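Local coordinates for protein putative sarcosine dimethylglycine methyltransferase (Galdieria sulphuraria, PDB 2O57) that probably transfers methyl groups from S-adenosylmethionine to the amine nitrogen of sarcosine and dimethylglycine, at residues Asp31-Tyr36 with Pro115-Arg120; Phe37-Gly42 with Ile250-Glu255; Asp44-Leu49 with Ser156-Leu161; Ala96-Val101 with Glu122-Gln127. All coordinates share one frame; numbering follows the deposited sequence.

In the fold
Contacts 1 and 2 lie at the surface and share helix 27-40, which meets helix 115-128 in contact 1 and the junction of helices 235-251 and 253-256 in contact 2. Contact 3 is partly buried, close to the centre of the chain, and joins a loop to the end of a central strand. Contact 4 is buried and pairs helix 115-128, used also in contact 1, with helix 95-104. The chemistry changes accordingly: a sparse carboxylate-amide approach in contact 1, a histidine-carboxylate-guanidinium chain in contact 2, a ring face and a backbone N-H in contact 3, and a well-bonded buried guanidinium in contact 4.

Contact 1 (Asp31-Tyr36 with Pro115-Arg120); sequences DSDRFY and PVQNKR
Asp33 of helix 27-40 and Gln117 of helix 115-128 reach toward each other from opposite directions, and their side chains make the contact where the two helices stand well apart, 9.5 Å between the CA atoms of Asp33 and Gln117. Along the first segment, Asp31 and Ser32 lean on Phe264 of helix 262-280. Next comes Asp33, its CG swung away from the backbone N (chi1 -164°), a turn that carries the carboxylate outward across the gap. Gln117 answers with a chain extended beyond CG, and its NE2 lies 3.2 Å from Asp33 OD1 and 3.4 Å from Asp33 OD2; carboxylate and amide planes stand 69° apart. Arg34 pairs by charge alone with Asp31, its NH1 3.4 Å from Asp31 OD1, while Phe35 and Tyr36 pack on Val245 and Met268. The other end of the Gln117 amide is fixed by Asn112, whose ND2 is hydrogen-bonded to OE1, and this holds NE2 facing Asp33. An alanine in place of Asp33 is likely to leave Gln117 NE2 without its carboxylate and open a gap between the helices. With Arg120 NH1 5.0 Å from Asp33 OD2, the carboxylate probably also feels a favourable positive field, in a small polar contact at the surface that rests on one carboxylate and one amide.

Contact 2 (Phe37-Gly42 with Ile250-Glu255); sequences FHVWGG and IKRSSE
The His38 ring meets Glu255 at its edge: NE2 gives its hydrogen to OE2 of Glu255 over a short 2.5 Å, nearly straight at 167°, with the acceptor close to the ring plane. The planes of ring and carboxylate are turned 60° against each other, and OE2 takes this hydrogen on its anti lone pair. The syn lone pair of the same oxygen takes a second bond from Arg252 NH1, 2.7 Å from Glu255 OE2 and part of a salt bridge. That bond is more bent, and OE2 is tilted somewhat from the guanidinium plane. Over one face of the Arg252 guanidinium lies the CG2 methyl of Val39, 3.8 Å from Arg252 NE; the other methyl, CG1, stands 3.7 Å from Arg252 NH2. Val39 CG1 also sits over the centre of the Trp40 ring, 3.4 Å above its plane, so one valine separates an indole from a guanidinium. A sharp bend at chi2 (-89°) folds the arginine chain back to this place. One carboxylate oxygen thus ties His38 to Arg252, and its negative charge would probably ease the closeness of two groups that may both be positive. Arg252 has a further salt bridge, from NE to Glu248, one turn back on helix 235-251, and Phe259 meets the His38 ring. The contact therefore fastens the last turn of helix 27-40, just before Gly41 takes a positive phi, to the break where helix 235-251 gives way to helix 253-256.

Contact 3 (Asp44-Leu49 with Ser156-Leu161); sequences DIHVGL and SQDAFL
His46 lays one face of its imidazole over the side chain of Gln157. The CB of Gln157 stands 3.7 Å from the centroid of the His46 ring, 15° off the normal, a CH-pi contact displaced toward the CD2 side. Beyond it the glutamine chain runs on under the ring, and its OE1 comes over the same face, 3.3 Å from His46 ND1, at an angle too poor for a hydrogen bond. The amide is held by Asp67, which is hydrogen-bonded to NE2. Gln157 ends strand 151-157 of the Rossmann-like sheet, at the carboxyl edge where class I methyltransferases generally place cofactor and substrate. Asp158 then leaves the strand with a positive phi (62°), and its carboxylate reaches back to the loop: OD2 accepts a hydrogen bond from the backbone N-H of Val47, 3.1 Å from N and at 175°, met nearly along the C-O axis. The same OD2 touches CB of His46 at 3.3 Å and the CG2 methyl of Val47 at 3.5 Å. The other oxygen, OD1, is hydrogen-bonded by Thr186 and Trp286. Nearby in the loop, Asp44 accepts hydrogen bonds from the backbone N-H groups of Tyr93 and Gly95 in the glycine-rich turn.

Contact 4 (Ala96-Val101 with Glu122-Gln127); sequences AARFLV and EEYNNQ
Arg98 NH1 is hydrogen-bonded to Asn125 OD1 at 2.9 Å, with an N-H to oxygen angle of 163°. The oxygen lies in the guanidinium plane, whereas the donor stands 39° above the carbonyl plane of the asparagine. Over one guanidinium face comes the CB of Tyr124, 3.4 Å from Arg98 NH1, and farther out CD2 of the Tyr124 ring approaches Arg98 NH2 at 3.8 Å. The extended CB-CG-CD part of Arg98 crosses to the second helix and puts CD 3.3 Å from Asn125 OD1; the bend at chi3 (-63°) then turns the guanidinium alongside that helix. In the second shell NH2 gives a hydrogen bond to the carbonyl of Tyr93, and Asn121 OD1 has weak bonds with both Arg98 NH1 and Asn125 ND2. Ile134, on strand 134-138, packs against Arg98 and Asn125. Helices 95-104 and 115-128 are the successive crossover helices of beta-alpha-beta units in the Rossmann-like sheet. A leucine in place of Arg98 would probably leave Asn125 OD1 and the Tyr93 carbonyl without their donor in a buried setting. NH1 and NH2 of the buried guanidinium are bonded to neutral oxygens of the second helix and the glycine-rich turn, so its charge is probably met by dipoles.

Contact 1 (Asp31-Tyr36 with Pro115-Arg120)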
# COMPACT_ATOMS: atom_id res chain seq x y z
N ASP A 31 -12.37 -16.97 23.17
CA ASP A 31 -11.76 -18.25 22.80
C ASP A 31 -10.86 -18.13 21.56
O ASP A 31 -9.87 -18.85 21.44
CB ASP A 31 -12.81 -19.35 22.65
CG ASP A 31 -13.35 -19.83 24.03
OD1 ASP A 31 -12.74 -19.48 25.06
OD2 ASP A 31 -14.39 -20.48 24.09
N SER A 32 -11.22 -17.23 20.65
CA SER A 32 -10.33 -16.86 19.56
C SER A 32 -9.02 -16.36 20.14
O SER A 32 -7.94 -16.84 19.74
CB SER A 32 -10.99 -15.84 18.63
OG SER A 32 -10.10 -15.48 17.59
N ASP A 33 -9.07 -15.45 21.11
CA ASP A 33 -7.85 -15.01 21.77
C ASP A 33 -7.06 -16.13 22.48
O ASP A 33 -5.83 -16.13 22.43
CB ASP A 33 -8.07 -13.82 22.72
CG ASP A 33 -6.76 -13.14 23.08
OD1 ASP A 33 -6.02 -12.67 22.14
OD2 ASP A 33 -6.46 -13.06 24.28
N ARG A 34 -7.75 -17.08 23.12
CA ARG A 34 -7.09 -18.24 23.71
C ARG A 34 -6.28 -19.02 22.65
O ARG A 34 -5.17 -19.50 22.94
CB ARG A 34 -8.09 -19.19 24.36
CG ARG A 34 -8.77 -18.64 25.64
CD ARG A 34 -9.70 -19.69 26.22
NE ARG A 34 -10.30 -19.29 27.49
CZ ARG A 34 -11.15 -20.05 28.18
NH1 ARG A 34 -11.52 -21.26 27.71
NH2 ARG A 34 -11.62 -19.63 29.33
N PHE A 35 -6.87 -19.17 21.46
CA PHE A 35 -6.20 -19.81 20.34
C PHE A 35 -4.97 -19.03 19.91
O PHE A 35 -3.90 -19.58 19.83
CB PHE A 35 -7.13 -20.06 19.13
CG PHE A 35 -6.36 -20.43 17.86
CD1 PHE A 35 -5.78 -21.71 17.71
CD2 PHE A 35 -6.23 -19.52 16.82
CE1 PHE A 35 -5.07 -22.05 16.54
CE2 PHE A 35 -5.52 -19.83 15.65
CZ PHE A 35 -4.93 -21.10 15.52
N TYR A 36 -5.11 -17.73 19.63
CA TYR A 36 -3.95 -16.94 19.20
C TYR A 36 -2.87 -16.86 20.28
O TYR A 36 -1.65 -17.00 20.02
CB TYR A 36 -4.39 -15.54 18.85
CG TYR A 36 -4.98 -15.40 17.47
CD1 TYR A 36 -4.16 -15.33 16.34
CD2 TYR A 36 -6.37 -15.36 17.30
CE1 TYR A 36 -4.71 -15.16 15.06
CE2 TYR A 36 -6.93 -15.21 16.02
CZ TYR A 36 -6.09 -15.10 14.92
OH TYR A 36 -6.63 -14.93 13.66
N PRO A 115 -9.51 -6.32 29.85
CA PRO A 115 -8.67 -6.13 31.04
C PRO A 115 -7.64 -7.23 31.32
O PRO A 115 -6.61 -6.93 31.88
CB PRO A 115 -9.69 -5.99 32.20
CG PRO A 115 -10.96 -6.48 31.71
CD PRO A 115 -10.95 -6.43 30.19
N VAL A 116 -7.87 -8.47 30.89
CA VAL A 116 -6.87 -9.55 31.12
C VAL A 116 -5.69 -9.31 30.17
O VAL A 116 -4.54 -9.44 30.58
CB VAL A 116 -7.48 -10.97 30.93
CG1 VAL A 116 -6.39 -12.04 30.87
CG2 VAL A 116 -8.56 -11.28 32.05
N GLN A 117 -5.98 -8.93 28.92
CA GLN A 117 -4.93 -8.50 28.00
C GLN A 117 -4.11 -7.33 28.57
O GLN A 117 -2.90 -7.34 28.46
CB GLN A 117 -5.48 -8.09 26.61
CG GLN A 117 -6.03 -9.28 25.74
CD GLN A 117 -6.41 -8.83 24.33
OE1 GLN A 117 -6.62 -7.64 24.08
NE2 GLN A 117 -6.49 -9.77 23.41
N ASN A 118 -4.78 -6.32 29.11
CA ASN A 118 -4.08 -5.18 29.71
C ASN A 118 -3.18 -5.58 30.85
O ASN A 118 -2.05 -5.08 30.98
CB ASN A 118 -5.08 -4.15 30.21
CG ASN A 118 -5.85 -3.50 29.09
OD1 ASN A 118 -5.43 -3.57 27.92
ND2 ASN A 118 -6.99 -2.88 29.42
N LYS A 119 -3.67 -6.48 31.70
CA LYS A 119 -2.84 -6.92 32.81
C LYS A 119 -1.59 -7.67 32.32
O LYS A 119 -0.47 -7.43 32.81
CB LYS A 119 -3.64 -7.74 33.82
CG LYS A 119 -4.73 -6.94 34.53
CD LYS A 119 -4.16 -5.77 35.39
CE LYS A 119 -5.05 -5.43 36.59
NZ LYS A 119 -6.35 -4.70 36.30
N ARG A 120 -1.77 -8.56 31.33
CA ARG A 120 -0.61 -9.29 30.75
C ARG A 120 0.37 -8.37 30.08
O ARG A 120 1.56 -8.57 30.20
CB ARG A 120 -1.03 -10.38 29.75
CG ARG A 120 -1.63 -11.53 30.42
CD ARG A 120 -1.74 -12.72 29.53
NE ARG A 120 -2.74 -13.57 30.13
CZ ARG A 120 -3.59 -14.34 29.47
NH1 ARG A 120 -3.57 -14.39 28.15
NH2 ARG A 120 -4.48 -15.05 30.15

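Contact 2 (Phe37-Gly42 with Ile250-Glu255)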
# COMPACT_ATOMS: atom_id res chain seq x y z
N PHE A 37 -3.30 -16.63 21.51
CA PHE A 37 -2.35 -16.63 22.60
C PHE A 37 -1.64 -17.98 22.74
O PHE A 37 -0.47 -18.03 23.03
CB PHE A 37 -3.03 -16.20 23.93
CG PHE A 37 -2.08 -16.03 25.07
CD1 PHE A 37 -1.31 -14.87 25.18
CD2 PHE A 37 -1.93 -17.04 26.02
CE1 PHE A 37 -0.40 -14.71 26.27
CE2 PHE A 37 -1.04 -16.90 27.08
CZ PHE A 37 -0.27 -15.73 27.21
N HIS A 38 -2.35 -19.08 22.54
CA HIS A 38 -1.75 -20.42 22.73
C HIS A 38 -0.56 -20.59 21.78
O HIS A 38 0.45 -21.15 22.15
CB HIS A 38 -2.77 -21.51 22.48
CG HIS A 38 -2.21 -22.91 22.48
ND1 HIS A 38 -1.81 -23.56 23.63
CD2 HIS A 38 -1.96 -23.78 21.46
CE1 HIS A 38 -1.37 -24.77 23.33
NE2 HIS A 38 -1.44 -24.92 22.02
N VAL A 39 -0.71 -20.11 20.56
CA VAL A 39 0.32 -20.36 19.54
C VAL A 39 1.40 -19.28 19.56
O VAL A 39 2.59 -19.58 19.52
CB VAL A 39 -0.30 -20.55 18.11
CG1 VAL A 39 0.79 -20.85 17.04
CG2 VAL A 39 -1.40 -21.68 18.12
N TRP A 40 0.98 -18.02 19.67
CA TRP A 40 1.88 -16.88 19.48
C TRP A 40 2.09 -16.02 20.75
O TRP A 40 2.78 -14.98 20.70
CB TRP A 40 1.37 -16.01 18.32
CG TRP A 40 1.40 -16.79 17.00
CD1 TRP A 40 2.50 -17.11 16.26
CD2 TRP A 40 0.28 -17.33 16.30
NE1 TRP A 40 2.14 -17.84 15.15
CE2 TRP A 40 0.77 -17.97 15.14
CE3 TRP A 40 -1.12 -17.32 16.53
CZ2 TRP A 40 -0.07 -18.61 14.22
CZ3 TRP A 40 -1.96 -17.98 15.61
CH2 TRP A 40 -1.44 -18.59 14.47
N GLY A 41 1.49 -16.43 21.88
CA GLY A 41 1.76 -15.77 23.17
C GLY A 41 1.44 -14.28 23.13
O GLY A 41 0.47 -13.82 22.50
N GLY A 42 2.25 -13.51 23.83
CA GLY A 42 1.95 -12.10 24.00
C GLY A 42 2.51 -11.21 22.92
O GLY A 42 2.48 -9.99 23.06
N ILE A 250 -6.70 -26.01 12.43
CA ILE A 250 -6.90 -27.45 12.15
C ILE A 250 -5.73 -28.24 12.75
O ILE A 250 -5.93 -29.26 13.43
CB ILE A 250 -7.10 -27.69 10.63
CG1 ILE A 250 -8.49 -27.19 10.23
CG2 ILE A 250 -6.90 -29.20 10.29
CD1 ILE A 250 -8.71 -27.05 8.68
N LYS A 251 -4.52 -27.74 12.54
CA LYS A 251 -3.32 -28.40 13.07
C LYS A 251 -3.40 -28.61 14.59
O LYS A 251 -3.02 -29.67 15.11
CB LYS A 251 -2.09 -27.56 12.76
CG LYS A 251 -0.81 -28.12 13.34
CD LYS A 251 0.46 -27.56 12.68
CE LYS A 251 1.69 -28.25 13.30
NZ LYS A 251 2.93 -27.39 13.19
N ARG A 252 -3.87 -27.58 15.30
CA ARG A 252 -3.86 -27.57 16.77
C ARG A 252 -5.14 -28.02 17.43
O ARG A 252 -5.29 -27.87 18.65
CB ARG A 252 -3.58 -26.15 17.24
CG ARG A 252 -2.35 -25.50 16.62
CD ARG A 252 -1.17 -25.83 17.45
NE ARG A 252 -0.02 -25.03 17.09
CZ ARG A 252 1.12 -25.03 17.75
NH1 ARG A 252 1.27 -25.81 18.83
NH2 ARG A 252 2.11 -24.26 17.33
N SER A 253 -6.08 -28.54 16.65
CA SER A 253 -7.42 -28.93 17.09
C SER A 253 -7.49 -29.72 18.39
O SER A 253 -8.19 -29.32 19.31
CB SER A 253 -8.16 -29.72 16.01
OG SER A 253 -9.48 -30.03 16.44
N SER A 254 -6.81 -30.86 18.46
CA SER A 254 -6.92 -31.71 19.66
C SER A 254 -6.16 -31.08 20.85
O SER A 254 -6.64 -31.10 21.98
CB SER A 254 -6.46 -33.13 19.34
OG SER A 254 -5.11 -33.11 18.94
N GLU A 255 -5.01 -30.46 20.56
CA GLU A 255 -4.16 -29.80 21.55
C GLU A 255 -4.89 -28.68 22.33
O GLU A 255 -4.64 -28.45 23.51
CB GLU A 255 -2.96 -29.27 20.77
CG GLU A 255 -1.91 -28.51 21.50
CD GLU A 255 -0.87 -27.96 20.52
OE1 GLU A 255 -0.47 -28.73 19.62
OE2 GLU A 255 -0.47 -26.79 20.64

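Contact 3 (Asp44-Leu49 with Ser156-Leu161)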
# COMPACT_ATOMS: atom_id res chain seq x y z
N ASP A 44 1.66 -10.01 19.64
CA ASP A 44 0.40 -10.02 18.90
C ASP A 44 0.56 -10.24 17.41
O ASP A 44 1.47 -9.67 16.80
CB ASP A 44 -0.34 -8.71 19.12
CG ASP A 44 -0.61 -8.43 20.57
OD1 ASP A 44 -1.74 -8.65 21.02
OD2 ASP A 44 0.30 -8.00 21.25
N ILE A 45 -0.34 -11.06 16.87
CA ILE A 45 -0.53 -11.32 15.43
C ILE A 45 -1.61 -10.44 14.80
O ILE A 45 -2.74 -10.31 15.32
CB ILE A 45 -0.93 -12.83 15.24
CG1 ILE A 45 0.15 -13.76 15.80
CG2 ILE A 45 -1.30 -13.18 13.73
CD1 ILE A 45 1.55 -13.65 15.07
N HIS A 46 -1.31 -9.92 13.61
CA HIS A 46 -2.29 -9.22 12.80
C HIS A 46 -2.11 -9.73 11.37
O HIS A 46 -1.21 -10.54 11.12
CB HIS A 46 -2.10 -7.69 12.85
CG HIS A 46 -2.06 -7.14 14.25
ND1 HIS A 46 -0.89 -7.00 14.95
CD2 HIS A 46 -3.06 -6.78 15.09
CE1 HIS A 46 -1.16 -6.54 16.16
NE2 HIS A 46 -2.47 -6.40 16.28
N VAL A 47 -2.97 -9.26 10.46
CA VAL A 47 -2.92 -9.75 9.07
C VAL A 47 -1.51 -9.56 8.53
O VAL A 47 -0.96 -8.50 8.65
CB VAL A 47 -3.98 -9.12 8.19
CG1 VAL A 47 -3.90 -9.64 6.75
CG2 VAL A 47 -5.41 -9.43 8.77
N GLY A 48 -0.93 -10.63 7.97
CA GLY A 48 0.46 -10.66 7.58
C GLY A 48 0.72 -10.28 6.13
O GLY A 48 -0.19 -10.28 5.30
N LEU A 49 1.99 -9.98 5.85
CA LEU A 49 2.48 -9.85 4.48
C LEU A 49 3.24 -11.17 4.16
O LEU A 49 4.29 -11.44 4.75
CB LEU A 49 3.37 -8.60 4.34
CG LEU A 49 2.75 -7.20 4.55
CD1 LEU A 49 3.89 -6.14 4.41
CD2 LEU A 49 1.60 -6.97 3.53
N SER A 156 -2.97 1.76 14.94
CA SER A 156 -4.09 0.84 15.24
C SER A 156 -4.13 -0.28 14.21
O SER A 156 -4.41 -0.04 13.03
CB SER A 156 -5.41 1.62 15.26
OG SER A 156 -6.48 0.78 15.65
N GLN A 157 -3.91 -1.51 14.64
CA GLN A 157 -3.89 -2.65 13.72
C GLN A 157 -5.09 -3.56 13.93
O GLN A 157 -5.22 -4.20 15.00
CB GLN A 157 -2.61 -3.45 13.92
CG GLN A 157 -1.38 -2.76 13.37
CD GLN A 157 -0.12 -3.58 13.68
OE1 GLN A 157 0.19 -3.84 14.84
NE2 GLN A 157 0.58 -3.98 12.66
N ASP A 158 -5.98 -3.54 12.94
CA ASP A 158 -7.14 -4.46 12.84
C ASP A 158 -8.13 -4.31 13.99
O ASP A 158 -8.85 -5.24 14.31
CB ASP A 158 -6.66 -5.92 12.72
CG ASP A 158 -5.72 -6.13 11.51
OD1 ASP A 158 -5.65 -5.23 10.63
OD2 ASP A 158 -5.08 -7.20 11.46
N ALA A 159 -8.16 -3.14 14.60
CA ALA A 159 -9.04 -2.90 15.75
C ALA A 159 -10.36 -2.22 15.40
O ALA A 159 -11.36 -2.39 16.12
CB ALA A 159 -8.30 -2.07 16.78
N PHE A 160 -10.36 -1.37 14.37
CA PHE A 160 -11.55 -0.54 14.03
C PHE A 160 -12.69 -1.43 13.52
O PHE A 160 -13.86 -1.07 13.65
CB PHE A 160 -11.20 0.49 12.94
CG PHE A 160 -10.43 1.73 13.42
CD1 PHE A 160 -9.70 1.76 14.62
CD2 PHE A 160 -10.45 2.89 12.64
CE1 PHE A 160 -8.98 2.92 15.01
CE2 PHE A 160 -9.76 4.03 13.01
CZ PHE A 160 -9.02 4.05 14.22
N LEU A 161 -12.34 -2.60 12.96
CA LEU A 161 -13.31 -3.59 12.46
C LEU A 161 -14.52 -3.76 13.40
O LEU A 161 -15.67 -3.78 12.94
CB LEU A 161 -12.64 -4.97 12.20
CG LEU A 161 -13.52 -6.18 11.81
CD1 LEU A 161 -14.16 -5.93 10.48
CD2 LEU A 161 -12.73 -7.46 11.73

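Contact 4 (Ala96-Val101 with Glu122-Gln127)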
# COMPACT_ATOMS: atom_id res chain seq x y z
N ALA A 96 3.03 -4.64 19.50
CA ALA A 96 3.40 -3.51 18.63
C ALA A 96 4.05 -2.43 19.44
O ALA A 96 4.98 -1.80 18.97
CB ALA A 96 2.19 -2.94 17.95
N ALA A 97 3.52 -2.16 20.64
CA ALA A 97 4.05 -1.09 21.48
C ALA A 97 5.50 -1.41 21.85
O ALA A 97 6.37 -0.54 21.73
CB ALA A 97 3.20 -0.89 22.73
N ARG A 98 5.75 -2.64 22.28
CA ARG A 98 7.12 -3.06 22.57
C ARG A 98 8.02 -2.99 21.34
O ARG A 98 9.15 -2.50 21.44
CB ARG A 98 7.19 -4.44 23.23
CG ARG A 98 6.71 -4.36 24.72
CD ARG A 98 6.73 -5.72 25.42
NE ARG A 98 5.80 -6.69 24.81
CZ ARG A 98 4.50 -6.80 25.09
NH1 ARG A 98 3.93 -5.98 25.97
NH2 ARG A 98 3.77 -7.77 24.47
N PHE A 99 7.53 -3.48 20.19
CA PHE A 99 8.25 -3.36 18.89
C PHE A 99 8.65 -1.89 18.57
O PHE A 99 9.82 -1.59 18.27
CB PHE A 99 7.38 -3.94 17.78
CG PHE A 99 7.88 -3.66 16.38
CD1 PHE A 99 8.86 -4.48 15.82
CD2 PHE A 99 7.35 -2.62 15.62
CE1 PHE A 99 9.32 -4.24 14.52
CE2 PHE A 99 7.79 -2.37 14.31
CZ PHE A 99 8.77 -3.18 13.76
N LEU A 100 7.69 -0.98 18.66
CA LEU A 100 7.98 0.43 18.35
C LEU A 100 8.95 1.11 19.35
O LEU A 100 9.82 1.92 18.97
CB LEU A 100 6.66 1.20 18.24
CG LEU A 100 5.72 0.83 17.09
CD1 LEU A 100 4.47 1.68 17.26
CD2 LEU A 100 6.38 1.11 15.74
N VAL A 101 8.77 0.80 20.63
CA VAL A 101 9.62 1.36 21.68
C VAL A 101 11.08 0.87 21.47
O VAL A 101 12.00 1.70 21.42
CB VAL A 101 9.09 1.03 23.11
CG1 VAL A 101 10.15 1.40 24.20
CG2 VAL A 101 7.74 1.72 23.36
N GLU A 122 0.99 -5.13 30.82
CA GLU A 122 1.79 -4.50 31.88
C GLU A 122 2.88 -5.48 32.39
O GLU A 122 4.01 -5.07 32.61
CB GLU A 122 0.92 -4.04 33.06
CG GLU A 122 -0.06 -2.92 32.71
CD GLU A 122 -0.95 -2.49 33.89
OE1 GLU A 122 -1.61 -3.35 34.51
OE2 GLU A 122 -0.98 -1.29 34.17
N GLU A 123 2.52 -6.75 32.57
CA GLU A 123 3.45 -7.77 33.08
C GLU A 123 4.64 -7.91 32.12
O GLU A 123 5.81 -7.86 32.55
CB GLU A 123 2.77 -9.14 33.29
CG GLU A 123 1.83 -9.19 34.51
CD GLU A 123 0.87 -10.43 34.59
OE1 GLU A 123 0.83 -11.26 33.65
OE2 GLU A 123 0.13 -10.54 35.61
N TYR A 124 4.33 -8.06 30.82
CA TYR A 124 5.37 -8.12 29.76
C TYR A 124 6.25 -6.89 29.74
O TYR A 124 7.46 -7.01 29.58
CB TYR A 124 4.78 -8.31 28.35
CG TYR A 124 4.06 -9.61 28.14
CD1 TYR A 124 4.64 -10.82 28.52
CD2 TYR A 124 2.78 -9.63 27.59
CE1 TYR A 124 3.97 -12.03 28.34
CE2 TYR A 124 2.11 -10.81 27.39
CZ TYR A 124 2.70 -12.00 27.77
OH TYR A 124 2.00 -13.17 27.61
N ASN A 125 5.66 -5.71 29.88
CA ASN A 125 6.45 -4.48 29.89
C ASN A 125 7.37 -4.38 31.09
O ASN A 125 8.50 -3.90 30.99
CB ASN A 125 5.54 -3.25 29.82
CG ASN A 125 4.64 -3.25 28.55
OD1 ASN A 125 5.01 -3.82 27.53
ND2 ASN A 125 3.48 -2.62 28.64
N ASN A 126 6.86 -4.81 32.24
CA ASN A 126 7.67 -4.89 33.45
C ASN A 126 8.85 -5.86 33.27
O ASN A 126 9.97 -5.49 33.55
CB ASN A 126 6.81 -5.27 34.65
CG ASN A 126 5.95 -4.11 35.16
OD1 ASN A 126 6.33 -2.93 35.06
ND2 ASN A 126 4.80 -4.44 35.76
N GLN A 127 8.59 -7.08 32.77
CA GLN A 127 9.68 -8.06 32.52
C GLN A 127 10.68 -7.53 31.47
O GLN A 127 11.90 -7.76 31.58
CB GLN A 127 9.12 -9.38 31.98
CG GLN A 127 8.47 -10.31 33.01
CD GLN A 127 8.00 -11.64 32.38
OE1 GLN A 127 8.58 -12.12 31.39
NE2 GLN A 127 6.94 -12.24 32.96